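Local coordinates for protein aromatic-amino-acid:2-oxoglutarate transaminase (Candida albicans, PDB 6HND) that probably transfers amino groups between aromatic amino acids and 2-oxoglutarate, using pyridoxal 5'-phosphate as cofactor, at residues V110-H115 / I122-G127; L404-R409 / A435-T440. One frame throughout, in Å; residues are numbered along the deposited sequence.

Contact 1: V110-H115 / I122-G127; sequences VHISRH and IDLARG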
ATOM      1  N   VAL B 110       3.871  10.013  23.785  1.00 37.70           N
ATOM      2  CA  VAL B 110       2.431  10.103  23.417  1.00 38.33           C
ATOM      3  C   VAL B 110       1.785   8.750  23.758  1.00 35.90           C
ATOM      4  O   VAL B 110       2.335   7.696  23.390  1.00 39.42           O
ATOM      5  CB  VAL B 110       2.298  10.491  21.938  1.00 40.29           C
ATOM      6  CG1 VAL B 110       0.855  10.540  21.458  1.00 45.40           C
ATOM      7  CG2 VAL B 110       2.990  11.817  21.681  1.00 46.93           C
ATOM      8  N   HIS B 111       0.670   8.782  24.462  1.00 36.56           N
ATOM      9  CA  HIS B 111      -0.135   7.581  24.790  1.00 39.53           C
ATOM     10  C   HIS B 111      -1.325   7.506  23.827  1.00 41.58           C
ATOM     11  O   HIS B 111      -2.099   8.494  23.710  1.00 40.27           O
ATOM     12  CB  HIS B 111      -0.571   7.622  26.260  1.00 37.98           C
ATOM     13  CG  HIS B 111      -1.343   6.423  26.661  1.00 36.10           C
ATOM     14  ND1 HIS B 111      -0.711   5.266  27.045  1.00 38.03           N
ATOM     15  CD2 HIS B 111      -2.678   6.179  26.679  1.00 35.35           C
ATOM     16  CE1 HIS B 111      -1.626   4.345  27.327  1.00 37.94           C
ATOM     17  NE2 HIS B 111      -2.849   4.885  27.104  1.00 36.67           N
ATOM     18  N   ILE B 112      -1.455   6.377  23.142  1.00 41.89           N
ATOM     19  CA  ILE B 112      -2.575   6.115  22.198  1.00 42.14           C
ATOM     20  C   ILE B 112      -3.494   5.101  22.866  1.00 41.18           C
ATOM     21  O   ILE B 112      -3.079   3.939  23.011  1.00 45.21           O
ATOM     22  CB  ILE B 112      -2.054   5.632  20.831  1.00 42.89           C
ATOM     23  CG1 ILE B 112      -1.024   6.611  20.246  1.00 39.91           C
ATOM     24  CG2 ILE B 112      -3.240   5.371  19.901  1.00 45.61           C
ATOM     25  CD1 ILE B 112      -0.398   6.167  18.939  1.00 38.03           C
ATOM     26  N   SER B 113      -4.683   5.536  23.270  1.00 44.09           N
ATOM     27  CA  SER B 113      -5.679   4.717  24.019  1.00 44.36           C
ATOM     28  C   SER B 113      -6.657   4.045  23.040  1.00 39.91           C
ATOM     29  O   SER B 113      -6.780   4.503  21.863  1.00 40.85           O
ATOM     30  CB  SER B 113      -6.394   5.584  25.045  1.00 46.64           C
ATOM     31  OG  SER B 113      -6.986   6.727  24.428  1.00 46.85           O
ATOM     32  N   ARG B 114      -7.363   3.028  23.518  1.00 38.31           N
ATOM     33  CA  ARG B 114      -8.424   2.335  22.755  1.00 37.29           C
ATOM     34  C   ARG B 114      -9.438   3.367  22.268  1.00 39.98           C
ATOM     35  O   ARG B 114      -9.835   3.279  21.084  1.00 44.19           O
ATOM     36  CB  ARG B 114      -9.076   1.236  23.595  1.00 38.69           C
ATOM     37  CG  ARG B 114     -10.083   0.385  22.833  1.00 36.52           C
ATOM     38  CD  ARG B 114     -10.708  -0.661  23.743  1.00 37.92           C
ATOM     39  NE  ARG B 114      -9.742  -1.695  24.115  1.00 39.17           N
ATOM     40  CZ  ARG B 114      -9.439  -2.779  23.397  1.00 40.88           C
ATOM     41  NH1 ARG B 114     -10.053  -3.034  22.255  1.00 42.35           N
ATOM     42  NH2 ARG B 114      -8.524  -3.625  23.840  1.00 43.40           N
ATOM     43  N   HIS B 115      -9.808   4.335  23.111  1.00 42.09           N
ATOM     44  CA  HIS B 115     -10.932   5.279  22.841  1.00 43.63           C
ATOM     45  C   HIS B 115     -10.492   6.714  23.090  1.00 43.38           C
ATOM     46  O   HIS B 115      -9.810   6.940  24.099  1.00 47.53           O
ATOM     47  CB  HIS B 115     -12.169   4.985  23.715  1.00 40.17           C
ATOM     48  CG  HIS B 115     -12.728   3.613  23.525  1.00 42.44           C
ATOM     49  ND1 HIS B 115     -13.450   3.263  22.404  1.00 36.76           N
ATOM     50  CD2 HIS B 115     -12.670   2.510  24.309  1.00 42.68           C
ATOM     51  CE1 HIS B 115     -13.844   2.013  22.528  1.00 39.53           C
ATOM     52  NE2 HIS B 115     -13.361   1.517  23.668  1.00 40.90           N
ATOM     53  N   ILE B 122      -6.598  10.049  16.593  1.00 41.83           N
ATOM     54  CA  ILE B 122      -7.143   8.723  16.190  1.00 37.51           C
ATOM     55  C   ILE B 122      -6.901   7.763  17.349  1.00 36.93           C
ATOM     56  O   ILE B 122      -5.767   7.694  17.793  1.00 39.04           O
ATOM     57  CB  ILE B 122      -6.509   8.253  14.873  1.00 35.85           C
ATOM     58  CG1 ILE B 122      -6.496   9.386  13.846  1.00 34.39           C
ATOM     59  CG2 ILE B 122      -7.233   7.036  14.340  1.00 38.10           C
ATOM     60  CD1 ILE B 122      -5.681   9.082  12.612  1.00 35.24           C
ATOM     61  N   ASP B 123      -7.952   7.090  17.821  1.00 36.02           N
ATOM     62  CA  ASP B 123      -7.873   6.036  18.857  1.00 37.89           C
ATOM     63  C   ASP B 123      -7.626   4.684  18.169  1.00 37.90           C
ATOM     64  O   ASP B 123      -7.734   4.596  16.900  1.00 32.26           O
ATOM     65  CB  ASP B 123      -9.109   6.065  19.762  1.00 41.66           C
ATOM     66  CG  ASP B 123     -10.445   5.914  19.055  1.00 40.29           C
ATOM     67  OD1 ASP B 123     -10.444   5.337  17.966  1.00 39.01           O
ATOM     68  OD2 ASP B 123     -11.484   6.365  19.621  1.00 38.35           O
ATOM     69  N   LEU B 124      -7.297   3.658  18.948  1.00 35.64           N
ATOM     70  CA  LEU B 124      -6.993   2.330  18.364  1.00 39.91           C
ATOM     71  C   LEU B 124      -8.296   1.627  17.948  1.00 41.53           C
ATOM     72  O   LEU B 124      -8.249   0.842  16.979  1.00 39.03           O
ATOM     73  CB  LEU B 124      -6.188   1.494  19.352  1.00 40.20           C
ATOM     74  CG  LEU B 124      -4.834   2.079  19.752  1.00 44.73           C
ATOM     75  CD1 LEU B 124      -4.189   1.207  20.822  1.00 46.69           C
ATOM     76  CD2 LEU B 124      -3.907   2.206  18.554  1.00 46.60           C
ATOM     77  N   ALA B 125      -9.429   1.911  18.600  1.00 42.53           N
ATOM     78  CA  ALA B 125     -10.743   1.335  18.209  1.00 43.00           C
ATOM     79  C   ALA B 125     -11.021   1.653  16.727  1.00 39.94           C
ATOM     80  O   ALA B 125     -11.426   0.747  15.956  1.00 36.05           O
ATOM     81  CB  ALA B 125     -11.840   1.847  19.117  1.00 44.90           C
ATOM     82  N   ARG B 126     -10.758   2.877  16.306  1.00 36.37           N
ATOM     83  CA  ARG B 126     -10.906   3.239  14.872  1.00 41.18           C
ATOM     84  C   ARG B 126      -9.603   2.982  14.092  1.00 38.99           C
ATOM     85  O   ARG B 126      -9.700   2.562  12.921  1.00 38.81           O
ATOM     86  CB  ARG B 126     -11.444   4.664  14.778  1.00 41.42           C
ATOM     87  CG  ARG B 126     -12.933   4.694  15.076  1.00 47.74           C
ATOM     88  CD  ARG B 126     -13.480   6.065  15.326  1.00 52.33           C
ATOM     89  NE  ARG B 126     -13.044   6.566  16.621  1.00 54.38           N
ATOM     90  CZ  ARG B 126     -13.443   7.720  17.120  1.00 51.07           C
ATOM     91  NH1 ARG B 126     -14.294   8.454  16.429  1.00 52.97           N
ATOM     92  NH2 ARG B 126     -12.988   8.145  18.284  1.00 47.29           N
ATOM     93  N   GLY B 127      -8.438   3.216  14.706  1.00 38.01           N
ATOM     94  CA  GLY B 127      -7.127   3.127  14.030  1.00 36.72           C
ATOM     95  C   GLY B 127      -6.840   1.718  13.541  1.00 36.08           C
ATOM     96  O   GLY B 127      -6.259   1.565  12.438  1.00 36.94           O
TER
HETATM   97  O   HOH W   1     -13.762   4.992  20.252  1.00 50.16           O
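Ile-112 reaches from strand 109-113 to Leu-124, its CG2 meeting Leu-124 CD2 at 3.5 Å where the two side chains cross at about a right angle. Branched Ile-112 suits the extended chain, and Leu-124 continues the apolar layer onto Ile-53 of strand 53-60. At Ser-113 the backbone takes over: its carbonyl O accepts from Leu-124 N at 3.1 Å, while its OG turns back to bond His-115 O. The next carbonyl, Arg-114 O, receives Ala-125 N on an in-plane lone pair at 2.9 Å; the arginine side chain leaves the contact for a salt bridge with Asp-54. His-115 ends the segment with its ND1 3.9 Å from the CB of the small Ala-125, and a water at the ring edge joins ND1 to Asp-123 OD2. Asp-123 is the N-cap of helix 124-127. With CG lodged between backbone N and carbonyl carbon (chi1 57°), its OD1 reaches Arg-126 N, while Arg-126 grips the carboxylate side-on through NE and NH2. The successive carbonyls of Ser-113 and Arg-114 thus engage the first-turn N-H groups of Leu-124 and Ala-125, and Asp-123 caps that of Arg-126, a negative group at a helix start whose charge the guanidinium would partly balance.

Contact 2: L404-R409 / A435-T440; sequences LNYSYR and AGMFVT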
ATOM      1  N   LEU B 404      18.518  22.747  10.109  1.00 44.73           N
ATOM      2  CA  LEU B 404      19.813  23.188  10.695  1.00 45.09           C
ATOM      3  C   LEU B 404      20.836  22.082  10.534  1.00 40.39           C
ATOM      4  O   LEU B 404      21.980  22.426  10.190  1.00 45.21           O
ATOM      5  CB  LEU B 404      19.670  23.514  12.182  1.00 49.27           C
ATOM      6  CG  LEU B 404      19.131  24.900  12.502  1.00 55.19           C
ATOM      7  CD1 LEU B 404      19.187  25.133  14.007  1.00 55.30           C
ATOM      8  CD2 LEU B 404      19.905  25.968  11.744  1.00 57.09           C
ATOM      9  N   ASN B 405      20.456  20.842  10.848  1.00 39.29           N
ATOM     10  CA  ASN B 405      21.348  19.656  10.689  1.00 41.92           C
ATOM     11  C   ASN B 405      21.796  19.550   9.224  1.00 41.53           C
ATOM     12  O   ASN B 405      23.017  19.453   8.959  1.00 41.88           O
ATOM     13  CB  ASN B 405      20.653  18.339  11.039  1.00 45.66           C
ATOM     14  CG  ASN B 405      21.065  17.767  12.374  1.00 50.70           C
ATOM     15  OD1 ASN B 405      21.947  16.907  12.437  1.00 55.46           O
ATOM     16  ND2 ASN B 405      20.396  18.204  13.432  1.00 56.90           N
ATOM     17  N   TYR B 406      20.816  19.516   8.315  1.00 39.73           N
ATOM     18  CA  TYR B 406      21.006  19.361   6.856  1.00 41.36           C
ATOM     19  C   TYR B 406      21.884  20.504   6.350  1.00 39.48           C
ATOM     20  O   TYR B 406      22.799  20.230   5.546  1.00 37.43           O
ATOM     21  CB  TYR B 406      19.650  19.257   6.146  1.00 43.43           C
ATOM     22  CG  TYR B 406      19.107  17.851   6.097  1.00 48.98           C
ATOM     23  CD1 TYR B 406      19.594  16.936   5.186  1.00 57.81           C
ATOM     24  CD2 TYR B 406      18.132  17.410   6.975  1.00 51.00           C
ATOM     25  CE1 TYR B 406      19.123  15.633   5.142  1.00 64.34           C
ATOM     26  CE2 TYR B 406      17.641  16.113   6.938  1.00 50.19           C
ATOM     27  CZ  TYR B 406      18.130  15.225   6.008  1.00 51.87           C
ATOM     28  OH  TYR B 406      17.675  13.950   5.943  1.00 54.70           O
ATOM     29  N   SER B 407      21.611  21.728   6.812  1.00 38.81           N
ATOM     30  CA  SER B 407      22.383  22.932   6.442  1.00 40.36           C
ATOM     31  C   SER B 407      23.840  22.722   6.845  1.00 41.51           C
ATOM     32  O   SER B 407      24.717  22.971   5.999  1.00 40.35           O
ATOM     33  CB  SER B 407      21.828  24.184   7.049  1.00 40.91           C
ATOM     34  OG  SER B 407      22.693  25.295   6.790  1.00 37.48           O
ATOM     35  N   TYR B 408      24.095  22.305   8.081  1.00 40.39           N
ATOM     36  CA  TYR B 408      25.481  22.087   8.560  1.00 43.30           C
ATOM     37  C   TYR B 408      26.099  20.971   7.705  1.00 44.53           C
ATOM     38  O   TYR B 408      27.255  21.155   7.238  1.00 42.31           O
ATOM     39  CB  TYR B 408      25.513  21.808  10.065  1.00 48.99           C
ATOM     40  CG  TYR B 408      26.893  21.627  10.642  1.00 54.33           C
ATOM     41  CD1 TYR B 408      27.779  22.694  10.723  1.00 67.76           C
ATOM     42  CD2 TYR B 408      27.325  20.393  11.110  1.00 64.70           C
ATOM     43  CE1 TYR B 408      29.059  22.546  11.239  1.00 68.05           C
ATOM     44  CE2 TYR B 408      28.600  20.228  11.639  1.00 68.51           C
ATOM     45  CZ  TYR B 408      29.469  21.308  11.699  1.00 70.23           C
ATOM     46  OH  TYR B 408      30.722  21.177  12.218  1.00 73.12           O
ATOM     47  N   ARG B 409      25.361  19.870   7.490  1.00 38.11           N
ATOM     48  CA  ARG B 409      25.865  18.671   6.768  1.00 41.25           C
ATOM     49  C   ARG B 409      26.270  19.089   5.350  1.00 42.53           C
ATOM     50  O   ARG B 409      27.411  18.766   4.930  1.00 38.42           O
ATOM     51  CB  ARG B 409      24.832  17.539   6.756  1.00 46.06           C
ATOM     52  CG  ARG B 409      24.810  16.699   8.025  1.00 45.30           C
ATOM     53  CD  ARG B 409      23.526  15.901   8.150  1.00 47.06           C
ATOM     54  NE  ARG B 409      23.608  14.977   9.259  1.00 40.06           N
ATOM     55  CZ  ARG B 409      23.897  13.696   9.141  1.00 40.05           C
ATOM     56  NH1 ARG B 409      24.041  13.143   7.945  1.00 42.08           N
ATOM     57  NH2 ARG B 409      24.009  12.951  10.223  1.00 38.88           N
ATOM     58  N   ALA B 435      18.121  23.378  -1.463  1.00 40.56           N
ATOM     59  CA  ALA B 435      17.243  22.570  -0.586  1.00 40.31           C
ATOM     60  C   ALA B 435      17.600  21.097  -0.671  1.00 37.79           C
ATOM     61  O   ALA B 435      18.220  20.695  -1.675  1.00 38.26           O
ATOM     62  CB  ALA B 435      15.800  22.807  -0.946  1.00 43.48           C
ATOM     63  N   GLY B 436      17.237  20.353   0.376  1.00 39.87           N
ATOM     64  CA  GLY B 436      17.186  18.876   0.387  1.00 39.26           C
ATOM     65  C   GLY B 436      18.481  18.225   0.847  1.00 38.76           C
ATOM     66  O   GLY B 436      19.114  18.755   1.792  1.00 34.76           O
ATOM     67  N   MET B 437      18.834  17.095   0.224  1.00 37.60           N
ATOM     68  CA  MET B 437      19.866  16.158   0.732  1.00 37.44           C
ATOM     69  C   MET B 437      20.881  15.775  -0.360  1.00 37.31           C
ATOM     70  O   MET B 437      21.764  14.918  -0.057  1.00 36.42           O
ATOM     71  CB  MET B 437      19.211  14.899   1.321  1.00 38.25           C
ATOM     72  CG  MET B 437      18.300  14.130   0.355  1.00 43.29           C
ATOM     73  SD  MET B 437      17.695  12.528   0.995  1.00 47.41           S
ATOM     74  CE  MET B 437      16.947  13.037   2.540  1.00 47.89           C
ATOM     75  N   PHE B 438      20.807  16.362  -1.564  1.00 36.93           N
ATOM     76  CA  PHE B 438      21.642  15.935  -2.725  1.00 37.24           C
ATOM     77  C   PHE B 438      22.572  17.067  -3.200  1.00 36.37           C
ATOM     78  O   PHE B 438      22.192  18.248  -3.194  1.00 34.83           O
ATOM     79  CB  PHE B 438      20.774  15.400  -3.870  1.00 36.51           C
ATOM     80  CG  PHE B 438      19.954  14.180  -3.514  1.00 37.68           C
ATOM     81  CD1 PHE B 438      20.547  13.062  -2.954  1.00 36.91           C
ATOM     82  CD2 PHE B 438      18.592  14.144  -3.771  1.00 39.35           C
ATOM     83  CE1 PHE B 438      19.791  11.958  -2.614  1.00 40.80           C
ATOM     84  CE2 PHE B 438      17.833  13.046  -3.419  1.00 39.79           C
ATOM     85  CZ  PHE B 438      18.431  11.960  -2.827  1.00 41.59           C
ATOM     86  N   VAL B 439      23.791  16.680  -3.592  1.00 40.31           N
ATOM     87  CA  VAL B 439      24.822  17.550  -4.230  1.00 37.93           C
ATOM     88  C   VAL B 439      25.182  16.983  -5.601  1.00 36.19           C
ATOM     89  O   VAL B 439      25.573  15.792  -5.662  1.00 37.64           O
ATOM     90  CB  VAL B 439      26.080  17.654  -3.370  1.00 37.24           C
ATOM     91  CG1 VAL B 439      27.119  18.516  -4.058  1.00 38.28           C
ATOM     92  CG2 VAL B 439      25.779  18.209  -1.992  1.00 42.19           C
ATOM     93  N   THR B 440      25.093  17.797  -6.651  1.00 33.65           N
ATOM     94  CA  THR B 440      25.744  17.505  -7.952  1.00 36.91           C
ATOM     95  C   THR B 440      27.258  17.755  -7.828  1.00 38.21           C
ATOM     96  O   THR B 440      27.704  18.914  -7.535  1.00 32.45           O
ATOM     97  CB  THR B 440      25.162  18.296  -9.130  1.00 38.84           C
ATOM     98  OG1 THR B 440      23.797  17.931  -9.279  1.00 43.76           O
ATOM     99  CG2 THR B 440      25.874  17.998 -10.431  1.00 39.81           C
TER
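Tyr-406 leans from helix 392-418 toward the loop at Gly-436 and Met-437, and its long flat side chain spans the distance between the two backbones, whose nearest CA atoms, those of Tyr-406 and Met-437, are 7.0 Å apart. From CB, the chain turns with CG beside the backbone N and anti to the carbonyl carbon (chi1 -86°), which carries the ring alongside Met-437. One side of the ring does the touching. CD1 comes first, 3.9 Å from Gly-436 O. Next, CE1 meets Met-437 CB, also at 3.9 Å, in an apolar contact; both neighbours approach the ring obliquely. At the tip, OH lies 3.6 Å from Met-437 CE, a van der Waals meeting with a methyl group that can offer the hydroxyl no hydrogen bond. This OH is buried with no polar partner anywhere in the model, and the contacts with this segment are van der Waals ones.

Met-437 lies side by side with it, pointing the same way. Its unbranched chain bends at chi3 (55°), bringing CE back to the phenol oxygen, while CG rests over the centre of the Phe-438 ring, 3.8 Å above its plane. Gly-436 has positive phi (91°), a conformation that glycine adopts readily. The loop lies beside the cofactor pocket, Gly-436 being close to Tyr-283, which binds pyridoxal 5'-phosphate.

Around this pair, Met-437 also packs on Cys-492 of strand 488-492, the antiparallel neighbour of strand 438-443. Phe-50 of the second subunit stacks on the Tyr-406 ring, which thus meets both the loop before strand 438-443 and the second subunit.

Contact 1 closes before contact 2 opens along the chain, and their centres lie 36 Å apart, with about 20 Å between nearest atoms, so neither touches the other. They differ in their relation to the cofactor. Contact 2 borders a bound pyridoxal phosphate: the Met-437 side chain is about 6 Å from it, and Phe-438 touches it. In contact 1, the side chain of Ala-125 is about 12 Å from that of Tyr-130, which binds pyridoxal 5'-phosphate but not the one bound to this chain; as in related aminotransferases, it probably serves the second subunit's site. Both meet that subunit, contact 1 through Arg-114 on its Val-61 and contact 2 through Tyr-406 on its Pro-46, as expected of a dimeric aminotransferase of this class.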